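Local coordinates for protein ancestral D-type dye decolorizing peroxidase (Geotrichum candidum, PDB 7ANV) that probably uses its haem to reduce hydrogen peroxide while oxidising dyes and related aromatic substrates, as dye-decolorizing peroxidases do, at residues T102-G107 / G246-F251; G200-A205 / N347-L352; F321-P326 / T335-A340. All blocks are in the same frame, centred on the assembly; numbering follows the deposited sequence.

Interaction 1: T102-G107 / G246-F251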
loop_
_atom_site.group_PDB
_atom_site.type_symbol
_atom_site.label_atom_id
_atom_site.label_comp_id
_atom_site.label_asym_id
_atom_site.label_seq_id
_atom_site.Cartn_x
_atom_site.Cartn_y
_atom_site.Cartn_z
ATOM N N THR A 102 -13.989 -14.672 -0.009
ATOM C CA THR A 102 -13.446 -15.358 1.177
ATOM C C THR A 102 -12.528 -14.348 1.858
ATOM O O THR A 102 -12.532 -14.339 3.072
ATOM C CB THR A 102 -12.836 -16.723 0.817
ATOM O OG1 THR A 102 -13.965 -17.433 0.304
ATOM C CG2 THR A 102 -12.234 -17.463 1.998
ATOM N N ALA A 103 -11.773 -13.500 1.135
ATOM C CA ALA A 103 -10.675 -12.789 1.829
ATOM C C ALA A 103 -11.256 -11.872 2.914
ATOM O O ALA A 103 -10.789 -11.912 4.046
ATOM C CB ALA A 103 -9.783 -12.021 0.897
ATOM N N PHE A 104 -12.179 -10.993 2.558
ATOM C CA PHE A 104 -12.751 -10.031 3.513
ATOM C C PHE A 104 -13.457 -10.805 4.632
ATOM O O PHE A 104 -13.321 -10.477 5.823
ATOM C CB PHE A 104 -13.728 -9.104 2.803
ATOM C CG PHE A 104 -14.497 -8.203 3.731
ATOM C CD1 PHE A 104 -13.928 -7.073 4.306
ATOM C CD2 PHE A 104 -15.820 -8.488 4.016
ATOM C CE1 PHE A 104 -14.648 -6.250 5.136
ATOM C CE2 PHE A 104 -16.553 -7.651 4.841
ATOM C CZ PHE A 104 -15.968 -6.536 5.417
ATOM N N LYS A 105 -14.225 -11.828 4.252
ATOM C CA LYS A 105 -15.055 -12.566 5.243
ATOM C C LYS A 105 -14.145 -13.295 6.230
ATOM O O LYS A 105 -14.486 -13.360 7.414
ATOM C CB LYS A 105 -16.029 -13.521 4.543
ATOM C CG LYS A 105 -17.139 -12.797 3.795
ATOM C CD LYS A 105 -17.992 -13.721 2.912
ATOM C CE LYS A 105 -19.091 -12.970 2.177
ATOM N NZ LYS A 105 -19.233 -13.435 0.769
ATOM N N ALA A 106 -13.016 -13.825 5.779
ATOM C CA ALA A 106 -12.140 -14.679 6.605
ATOM C C ALA A 106 -11.251 -13.825 7.529
ATOM O O ALA A 106 -10.876 -14.344 8.623
ATOM C CB ALA A 106 -11.332 -15.605 5.713
ATOM N N GLY A 107 -10.953 -12.586 7.153
ATOM C CA GLY A 107 -10.089 -11.679 7.924
ATOM C C GLY A 107 -8.632 -11.906 7.581
ATOM O O GLY A 107 -8.281 -13.011 7.079
ATOM N N GLY A 246 -18.476 1.744 -2.414
ATOM C CA GLY A 246 -17.492 1.447 -1.368
ATOM C C GLY A 246 -16.266 0.800 -1.982
ATOM O O GLY A 246 -16.261 0.438 -3.169
ATOM N N SER A 247 -15.234 0.652 -1.188
ATOM C CA SER A 247 -13.976 0.015 -1.627
ATOM C C SER A 247 -13.432 -0.781 -0.438
ATOM O O SER A 247 -13.607 -0.345 0.764
ATOM C CB SER A 247 -12.999 1.022 -2.143
ATOM O OG SER A 247 -11.869 0.382 -2.720
ATOM N N PHE A 248 -12.720 -1.876 -0.718
ATOM C CA PHE A 248 -12.027 -2.649 0.339
ATOM C C PHE A 248 -10.680 -1.993 0.647
ATOM O O PHE A 248 -9.891 -1.688 -0.280
ATOM C CB PHE A 248 -11.863 -4.108 -0.075
ATOM C CG PHE A 248 -13.181 -4.810 -0.175
ATOM C CD1 PHE A 248 -13.734 -5.365 0.963
ATOM C CD2 PHE A 248 -13.840 -4.930 -1.391
ATOM C CE1 PHE A 248 -14.982 -5.982 0.912
ATOM C CE2 PHE A 248 -15.076 -5.558 -1.437
ATOM C CZ PHE A 248 -15.615 -6.123 -0.304
ATOM N N LEU A 249 -10.483 -1.741 1.939
ATOM C CA LEU A 249 -9.289 -1.130 2.524
ATOM C C LEU A 249 -8.451 -2.256 3.112
ATOM O O LEU A 249 -8.840 -2.822 4.120
ATOM C CB LEU A 249 -9.751 -0.161 3.609
ATOM C CG LEU A 249 -8.728 0.819 4.196
ATOM C CD1 LEU A 249 -9.421 1.864 5.048
ATOM C CD2 LEU A 249 -7.611 0.162 4.986
ATOM N N VAL A 250 -7.289 -2.496 2.546
ATOM C CA VAL A 250 -6.278 -3.409 3.136
ATOM C C VAL A 250 -5.327 -2.572 3.979
ATOM O O VAL A 250 -4.681 -1.675 3.425
ATOM C CB VAL A 250 -5.505 -4.172 2.049
ATOM C CG1 VAL A 250 -4.374 -4.960 2.693
ATOM C CG2 VAL A 250 -6.431 -5.042 1.199
ATOM N N PHE A 251 -5.195 -2.930 5.250
ATOM C CA PHE A 251 -4.213 -2.325 6.166
ATOM C C PHE A 251 -3.129 -3.349 6.512
ATOM O O PHE A 251 -3.469 -4.423 6.962
ATOM C CB PHE A 251 -4.908 -1.751 7.403
ATOM C CG PHE A 251 -3.962 -0.977 8.287
ATOM C CD1 PHE A 251 -3.168 -1.645 9.212
ATOM C CD2 PHE A 251 -3.884 0.413 8.218
ATOM C CE1 PHE A 251 -2.261 -0.941 10.001
ATOM C CE2 PHE A 251 -2.963 1.118 8.993
ATOM C CZ PHE A 251 -2.171 0.439 9.884
#

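Interaction 2: G200-A205 / N347-L352. With HEM (protoporphyrin IX containing Fe), chain B.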
loop_
_atom_site.group_PDB
_atom_site.type_symbol
_atom_site.label_atom_id
_atom_site.label_comp_id
_atom_site.label_asym_id
_atom_site.label_seq_id
_atom_site.Cartn_x
_atom_site.Cartn_y
_atom_site.Cartn_z
ATOM N N GLY A 200 4.533 7.190 -3.939
ATOM C CA GLY A 200 3.278 7.806 -4.387
ATOM C C GLY A 200 3.349 8.285 -5.829
ATOM O O GLY A 200 2.570 9.143 -6.176
ATOM N N ILE A 201 4.211 7.711 -6.671
ATOM C CA ILE A 201 4.340 8.177 -8.066
ATOM C C ILE A 201 3.261 7.520 -8.929
ATOM O O ILE A 201 2.648 8.241 -9.700
ATOM C CB ILE A 201 5.759 7.907 -8.583
ATOM C CG1 ILE A 201 6.755 8.700 -7.736
ATOM C CG2 ILE A 201 5.856 8.190 -10.071
ATOM C CD1 ILE A 201 8.198 8.358 -8.011
ATOM N N SER A 202 3.186 6.194 -8.892
ATOM C CA SER A 202 2.414 5.387 -9.860
ATOM C C SER A 202 1.120 4.912 -9.212
ATOM O O SER A 202 1.169 4.016 -8.343
ATOM C CB SER A 202 3.214 4.235 -10.394
ATOM O OG SER A 202 2.464 3.559 -11.407
ATOM N N GLN A 203 0.000 5.387 -9.739
ATOM C CA GLN A 203 -1.341 4.934 -9.308
ATOM C C GLN A 203 -2.110 4.694 -10.588
ATOM O O GLN A 203 -1.861 5.370 -11.579
ATOM C CB GLN A 203 -2.082 6.011 -8.539
ATOM C CG GLN A 203 -1.346 6.506 -7.292
ATOM C CD GLN A 203 -1.547 5.707 -6.034
ATOM O OE1 GLN A 203 -1.931 4.543 -6.064
ATOM N NE2 GLN A 203 -1.409 6.421 -4.919
ATOM N N PRO A 204 -3.112 3.809 -10.567
ATOM C CA PRO A 204 -3.955 3.618 -11.748
ATOM C C PRO A 204 -4.780 4.888 -11.946
ATOM O O PRO A 204 -5.221 5.553 -10.985
ATOM C CB PRO A 204 -4.769 2.376 -11.364
ATOM C CG PRO A 204 -4.858 2.469 -9.850
ATOM C CD PRO A 204 -3.491 2.965 -9.432
ATOM N N ALA A 205 -5.017 5.235 -13.204
ATOM C CA ALA A 205 -5.920 6.350 -13.537
ATOM C C ALA A 205 -7.334 5.793 -13.576
ATOM O O ALA A 205 -7.674 5.042 -14.487
ATOM C CB ALA A 205 -5.516 6.963 -14.872
ATOM N N ASN A 347 3.437 -4.083 -10.466
ATOM C CA ASN A 347 2.787 -3.619 -11.717
ATOM C C ASN A 347 3.624 -4.108 -12.895
ATOM O O ASN A 347 4.576 -3.432 -13.298
ATOM C CB ASN A 347 2.632 -2.096 -11.739
ATOM C CG ASN A 347 1.977 -1.658 -13.020
ATOM O OD1 ASN A 347 1.618 -2.482 -13.891
ATOM N ND2 ASN A 347 1.919 -0.372 -13.202
ATOM N N PRO A 348 3.354 -5.330 -13.395
ATOM C CA PRO A 348 4.180 -5.972 -14.437
ATOM C C PRO A 348 4.188 -5.268 -15.803
ATOM O O PRO A 348 5.081 -5.586 -16.617
ATOM C CB PRO A 348 3.589 -7.372 -14.564
ATOM C CG PRO A 348 2.983 -7.606 -13.191
ATOM C CD PRO A 348 2.374 -6.274 -12.820
ATOM N N ARG A 349 3.289 -4.299 -16.021
ATOM C CA ARG A 349 3.241 -3.521 -17.296
ATOM C C ARG A 349 3.298 -4.510 -18.461
ATOM O O ARG A 349 2.471 -5.464 -18.484
ATOM C CB ARG A 349 4.315 -2.426 -17.266
ATOM C CG ARG A 349 4.172 -1.454 -16.103
ATOM C CD ARG A 349 5.114 -0.233 -16.167
ATOM N NE ARG A 349 4.990 0.481 -14.911
ATOM C CZ ARG A 349 4.799 1.774 -14.756
ATOM N NH1 ARG A 349 4.859 2.591 -15.796
ATOM N NH2 ARG A 349 4.660 2.257 -13.525
ATOM N N ALA A 350 4.230 -4.355 -19.415
ATOM C CA ALA A 350 4.222 -5.163 -20.651
ATOM C C ALA A 350 4.548 -6.632 -20.354
ATOM O O ALA A 350 4.343 -7.448 -21.223
ATOM C CB ALA A 350 5.161 -4.597 -21.685
ATOM N N ASP A 351 5.082 -6.985 -19.184
ATOM C CA ASP A 351 5.316 -8.409 -18.838
ATOM C C ASP A 351 4.015 -9.214 -18.926
ATOM O O ASP A 351 4.099 -10.469 -19.107
ATOM C CB ASP A 351 5.940 -8.573 -17.457
ATOM C CG ASP A 351 7.359 -8.061 -17.347
ATOM O OD1 ASP A 351 7.906 -7.644 -18.374
ATOM O OD2 ASP A 351 7.890 -8.029 -16.189
ATOM N N LEU A 352 2.875 -8.550 -18.810
ATOM C CA LEU A 352 1.578 -9.235 -18.957
ATOM C C LEU A 352 0.752 -8.561 -20.040
ATOM O O LEU A 352 0.005 -9.277 -20.660
ATOM C CB LEU A 352 0.787 -9.179 -17.656
ATOM C CG LEU A 352 1.382 -9.988 -16.516
ATOM C CD1 LEU A 352 0.462 -9.967 -15.337
ATOM C CD2 LEU A 352 1.684 -11.416 -16.924
HETATM C CHA HEM B . 5.429 1.150 -5.567
HETATM C CHB HEM B . 8.074 0.879 -1.517
HETATM C CHC HEM B . 4.950 -2.465 0.248
HETATM C CHD HEM B . 2.598 -2.426 -3.989
HETATM C C1A HEM B . 6.400 1.363 -4.605
HETATM C C2A HEM B . 7.463 2.292 -4.723
HETATM C C3A HEM B . 8.221 2.209 -3.598
HETATM C C4A HEM B . 7.607 1.241 -2.755
HETATM C CMA HEM B . 9.457 3.025 -3.256
HETATM C CAA HEM B . 7.771 3.174 -5.928
HETATM C CBA HEM B . 6.918 4.425 -6.054
HETATM C CGA HEM B . 5.844 4.336 -7.100
HETATM O O1A HEM B . 5.963 3.775 -8.205
HETATM O O2A HEM B . 4.813 4.876 -6.859
HETATM C C1B HEM B . 7.433 -0.063 -0.690
HETATM C C2B HEM B . 7.868 -0.379 0.637
HETATM C C3B HEM B . 6.999 -1.294 1.155
HETATM C C4B HEM B . 5.987 -1.545 0.092
HETATM C CMB HEM B . 9.071 0.183 1.342
HETATM C CAB HEM B . 6.942 -1.929 2.493
HETATM C CBB HEM B . 7.501 -1.423 3.620
HETATM C C1C HEM B . 4.036 -2.778 -0.770
HETATM C C2C HEM B . 3.039 -3.765 -0.716
HETATM C C3C HEM B . 2.403 -3.760 -1.945
HETATM C C4C HEM B . 3.016 -2.750 -2.734
HETATM C CMC HEM B . 2.745 -4.654 0.483
HETATM C CAC HEM B . 1.311 -4.588 -2.462
HETATM C CBC HEM B . 1.031 -5.790 -1.979
HETATM C C1D HEM B . 3.171 -1.385 -4.721
HETATM C C2D HEM B . 2.612 -1.014 -6.032
HETATM C C3D HEM B . 3.421 -0.027 -6.471
HETATM C C4D HEM B . 4.451 0.188 -5.430
HETATM C CMD HEM B . 1.404 -1.565 -6.784
HETATM C CAD HEM B . 3.291 0.724 -7.779
HETATM C CBD HEM B . 3.928 -0.020 -8.965
HETATM C CGD HEM B . 3.661 0.681 -10.264
HETATM O O1D HEM B . 4.652 0.836 -11.022
HETATM O O2D HEM B . 2.503 1.045 -10.595
HETATM N NA HEM B . 6.488 0.720 -3.377
HETATM N NB HEM B . 6.316 -0.759 -0.955
HETATM N NC HEM B . 4.049 -2.194 -2.019
HETATM N ND HEM B . 4.286 -0.686 -4.401
HETATM FE FE HEM B . 5.311 -0.743 -2.769
#

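Interaction 3: F321-P326 / T335-A340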
loop_
_atom_site.group_PDB
_atom_site.type_symbol
_atom_site.label_atom_id
_atom_site.label_comp_id
_atom_site.label_asym_id
_atom_site.label_seq_id
_atom_site.Cartn_x
_atom_site.Cartn_y
_atom_site.Cartn_z
ATOM N N PHE A 321 7.041 4.382 -19.012
ATOM C CA PHE A 321 7.825 3.162 -19.359
ATOM C C PHE A 321 6.895 1.966 -19.209
ATOM O O PHE A 321 5.861 2.075 -18.482
ATOM C CB PHE A 321 9.063 2.992 -18.475
ATOM C CG PHE A 321 8.758 2.885 -17.009
ATOM C CD1 PHE A 321 8.534 4.022 -16.246
ATOM C CD2 PHE A 321 8.644 1.643 -16.379
ATOM C CE1 PHE A 321 8.208 3.937 -14.905
ATOM C CE2 PHE A 321 8.275 1.565 -15.042
ATOM C CZ PHE A 321 8.087 2.708 -14.289
ATOM N N ARG A 322 7.239 0.850 -19.856
ATOM C CA ARG A 322 6.418 -0.373 -19.728
ATOM C C ARG A 322 7.266 -1.653 -19.744
ATOM O O ARG A 322 6.656 -2.709 -19.849
ATOM C CB ARG A 322 5.370 -0.354 -20.842
ATOM C CG ARG A 322 5.935 -0.529 -22.232
ATOM C CD ARG A 322 4.823 -0.291 -23.249
ATOM N NE ARG A 322 3.749 -1.235 -23.004
ATOM C CZ ARG A 322 3.459 -2.272 -23.785
ATOM N NH1 ARG A 322 4.176 -2.493 -24.868
ATOM N NH2 ARG A 322 2.457 -3.088 -23.460
ATOM N N PHE A 323 8.594 -1.565 -19.624
ATOM C CA PHE A 323 9.504 -2.738 -19.721
ATOM C C PHE A 323 9.379 -3.328 -21.139
ATOM O O PHE A 323 9.206 -4.542 -21.287
ATOM C CB PHE A 323 9.174 -3.772 -18.623
ATOM C CG PHE A 323 9.016 -3.214 -17.231
ATOM C CD1 PHE A 323 10.026 -2.453 -16.656
ATOM C CD2 PHE A 323 7.853 -3.432 -16.494
ATOM C CE1 PHE A 323 9.880 -1.894 -15.399
ATOM C CE2 PHE A 323 7.720 -2.899 -15.222
ATOM C CZ PHE A 323 8.752 -2.157 -14.657
ATOM N N ASP A 324 9.389 -2.491 -22.171
ATOM C CA ASP A 324 9.188 -3.001 -23.567
ATOM C C ASP A 324 10.432 -2.845 -24.431
ATOM O O ASP A 324 10.304 -3.164 -25.669
ATOM C CB ASP A 324 7.989 -2.351 -24.269
ATOM C CG ASP A 324 8.109 -0.848 -24.445
ATOM O OD1 ASP A 324 9.176 -0.291 -24.053
ATOM O OD2 ASP A 324 7.126 -0.242 -24.980
ATOM N N HIS A 325 11.574 -2.378 -23.923
ATOM C CA HIS A 325 12.776 -2.220 -24.804
ATOM C C HIS A 325 14.041 -2.348 -23.964
ATOM O O HIS A 325 14.627 -1.322 -23.606
ATOM C CB HIS A 325 12.773 -0.855 -25.542
ATOM C CG HIS A 325 12.039 -0.832 -26.843
ATOM N ND1 HIS A 325 10.678 -0.514 -26.939
ATOM C CD2 HIS A 325 12.453 -1.053 -28.112
ATOM C CE1 HIS A 325 10.294 -0.561 -28.204
ATOM N NE2 HIS A 325 11.364 -0.881 -28.942
ATOM N N PRO A 326 14.487 -3.569 -23.576
ATOM C CA PRO A 326 13.948 -4.842 -24.077
ATOM C C PRO A 326 12.645 -5.288 -23.391
ATOM O O PRO A 326 12.385 -4.866 -22.249
ATOM C CB PRO A 326 15.067 -5.841 -23.726
ATOM C CG PRO A 326 15.749 -5.272 -22.477
ATOM C CD PRO A 326 15.551 -3.772 -22.570
ATOM N N THR A 335 18.359 -6.134 -18.449
ATOM C CA THR A 335 19.417 -5.107 -18.569
ATOM C C THR A 335 19.006 -3.831 -17.828
ATOM O O THR A 335 19.843 -3.242 -17.100
ATOM C CB THR A 335 19.710 -4.806 -20.038
ATOM O OG1 THR A 335 20.239 -6.006 -20.614
ATOM C CG2 THR A 335 20.639 -3.627 -20.228
ATOM N N ARG A 336 17.761 -3.374 -18.000
ATOM C CA ARG A 336 17.344 -2.047 -17.470
ATOM C C ARG A 336 16.654 -2.193 -16.121
ATOM O O ARG A 336 16.846 -1.329 -15.272
ATOM C CB ARG A 336 16.432 -1.330 -18.465
ATOM C CG ARG A 336 17.046 -1.243 -19.853
ATOM C CD ARG A 336 16.109 -0.597 -20.861
ATOM N NE ARG A 336 15.987 0.821 -20.600
ATOM C CZ ARG A 336 16.813 1.745 -21.100
ATOM N NH1 ARG A 336 17.900 1.425 -21.784
ATOM N NH2 ARG A 336 16.590 3.018 -20.851
ATOM N N CYS A 337 15.859 -3.243 -15.926
ATOM C CA CYS A 337 15.145 -3.467 -14.649
ATOM C C CYS A 337 15.046 -4.956 -14.400
ATOM O O CYS A 337 14.510 -5.704 -15.221
ATOM C CB CYS A 337 13.750 -2.883 -14.737
ATOM S SG CYS A 337 12.837 -2.929 -13.186
ATOM N N PRO A 338 15.519 -5.432 -13.241
ATOM C CA PRO A 338 15.330 -6.842 -12.905
ATOM C C PRO A 338 13.832 -7.182 -12.889
ATOM O O PRO A 338 13.014 -6.358 -12.493
ATOM C CB PRO A 338 15.960 -6.973 -11.525
ATOM C CG PRO A 338 16.933 -5.818 -11.486
ATOM C CD PRO A 338 16.263 -4.683 -12.216
ATOM N N PHE A 339 13.470 -8.404 -13.262
ATOM C CA PHE A 339 12.064 -8.870 -13.143
ATOM C C PHE A 339 11.556 -8.691 -11.714
ATOM O O PHE A 339 10.392 -8.287 -11.485
ATOM C CB PHE A 339 11.912 -10.340 -13.519
ATOM C CG PHE A 339 11.966 -10.618 -14.995
ATOM C CD1 PHE A 339 10.976 -10.116 -15.838
ATOM C CD2 PHE A 339 13.011 -11.332 -15.549
ATOM C CE1 PHE A 339 11.004 -10.395 -17.191
ATOM C CE2 PHE A 339 13.038 -11.590 -16.913
ATOM C CZ PHE A 339 12.056 -11.095 -17.720
ATOM N N ALA A 340 12.397 -9.003 -10.728
ATOM C CA ALA A 340 11.962 -9.078 -9.328
ATOM C C ALA A 340 12.043 -7.696 -8.659
ATOM O O ALA A 340 11.765 -7.636 -7.448
ATOM C CB ALA A 340 12.744 -10.145 -8.598
#

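Interaction 1: T102-G107 / G246-F251
Phe104 and Phe248 meet as an offset edge-to-face pair, the edge of Phe248 directed at the face of Phe104, with ring centroids 5.2 Å apart and planes inclined at 62°. The touching is done by one side of the Phe248 ring: CE1 of Phe248 sits above the plane of the Phe104 ring, 3.6 Å from CG of Phe104, and is displaced from the ring centre toward the rim. CD1 of Phe248 follows at 3.8 Å from CD1 of Phe104, while the CB of Phe104 lies 3.9 Å from Phe248 CE1, so the foot of one side chain packs as well as its ring. Seen as whole side chains, the two cross at about a right angle. With CG trans to the backbone N (chi1 172°) and the ring turned by a chi2 of 77°, Phe104 presents a face to Phe248.

The pair is a worked example of a helix meeting a sheet through aromatic packing. Strand 247-256 is an inner strand of one of the two four-stranded antiparallel sheets of the ferredoxin-like DyP fold; helix 102-106, which in sequence lies among the strands of the other sheet, packs on it here. Phe475, on the adjoining strand 466-476, meets the ring of Phe248 and also touches the Phe104 side chain. Leu99 and Ile401 add aliphatic contacts, to Phe104 and Phe248 respectively. A polar tie runs beside this packing, where Ala103 N donates a hydrogen bond to Glu402 OE1.

Interaction 2: G200-A205 / N347-L352
O2D of one haem propionate is gripped from both segments: Ser202 OG donates to it at 2.6 Å, and Asn347 ND2 donates at 3.0 Å with an N-H...O angle of 160°. Its sister oxygen is held separately, Arg349 NH2 reaching HEM O1D at 2.9 Å along a nearly straight bond of 166°, and this oxygen lies in the guanidinium plane, beyond its edge. Three side chains thus fix both oxygens of this carboxylate and restrict its rotation, and the arginine would be expected to stabilise its negative charge. Arg349 gets there through a chain extended from CG to NE, its NH2 also being bonded to Asn319 OD1.

This is the propionate end of the haem pocket of a dye-decolorizing peroxidase, where two loops far apart in sequence meet chiefly through the cofactor, with little direct contact. From segment 200-205 the second propionate takes its hydrogen bonds from backbone N-H groups: HEM O2A accepts from Ser202 N at 2.9 Å and from Ile201 N at 2.9 Å, the former bond much the straighter. On the opposing loop the amide of Asn347 works at both ends, ND2 for the haem and OD1 for an Asx turn, in which it receives Arg349 N at 3.3 Å from above the carbonyl plane. Arg367 NH2 and Arg293 NE, from outside the two loops, are also hydrogen-bonded to the haem.

Interaction 3: F321-P326 / T335-A340
Arg336 sets its side chain against the backbone and ring of the facing segment, and its middle carbons do the touching. CB points toward 321-326 and starts the chain in that direction; CG then comes within 4.0 Å of Pro326 CD. One carbon further, CD packs 3.6 Å from Pro326 CD and lies 3.2 Å from His325 O, next to the cis peptide that joins His325 to Pro326. The Arg336 chain bends at its third torsion (chi3 71°), and NE of Arg336 passes the carbonyl, 3.9 Å from His325 O. NE is hydrogen-bonded to Asp301 O, on another loop, so the aliphatic stem makes the contact and the guanidinium lies beyond it.

The next residue makes a different kind of touch. Cys337 SG, trans to its backbone N (chi1 -174°), approaches Phe323 CE1 at 3.8 Å. The sulfur stands 4.8 Å from the centroid of the Phe323 ring, 53° off its normal, and so meets the ring obliquely. Phe323 also rests on Arg344 of helix 342-346, and its backbone N bonds to Asp301 OD2, so that Asp301 ties both segments through different atoms. Together these contacts close a long irregular loop on itself, by a Cys sulfur-aromatic contact inside and a proline-arginine packing nearer the surface, beside the haem pocket of this peroxidase.

The three contacts show chemistry following location. Interaction 1 is apolar and buried, and joins a helix to a regular sheet; interaction 2 is also buried but polar, its loops meeting around haem carboxylate oxygens; interaction 3 is only partly buried and closes one irregular loop by mixed packing. Interactions 2 and 3 are neighbours: 321-326 and 335-340 lie nested within the chain loop closed by interaction 2, and Arg349 NH1 bonds to Phe321 O while Ala350 N bonds to Arg322 O. Interaction 1 stands apart, its centre about 22 Å from that of interaction 2 and about 32 Å from that of interaction 3.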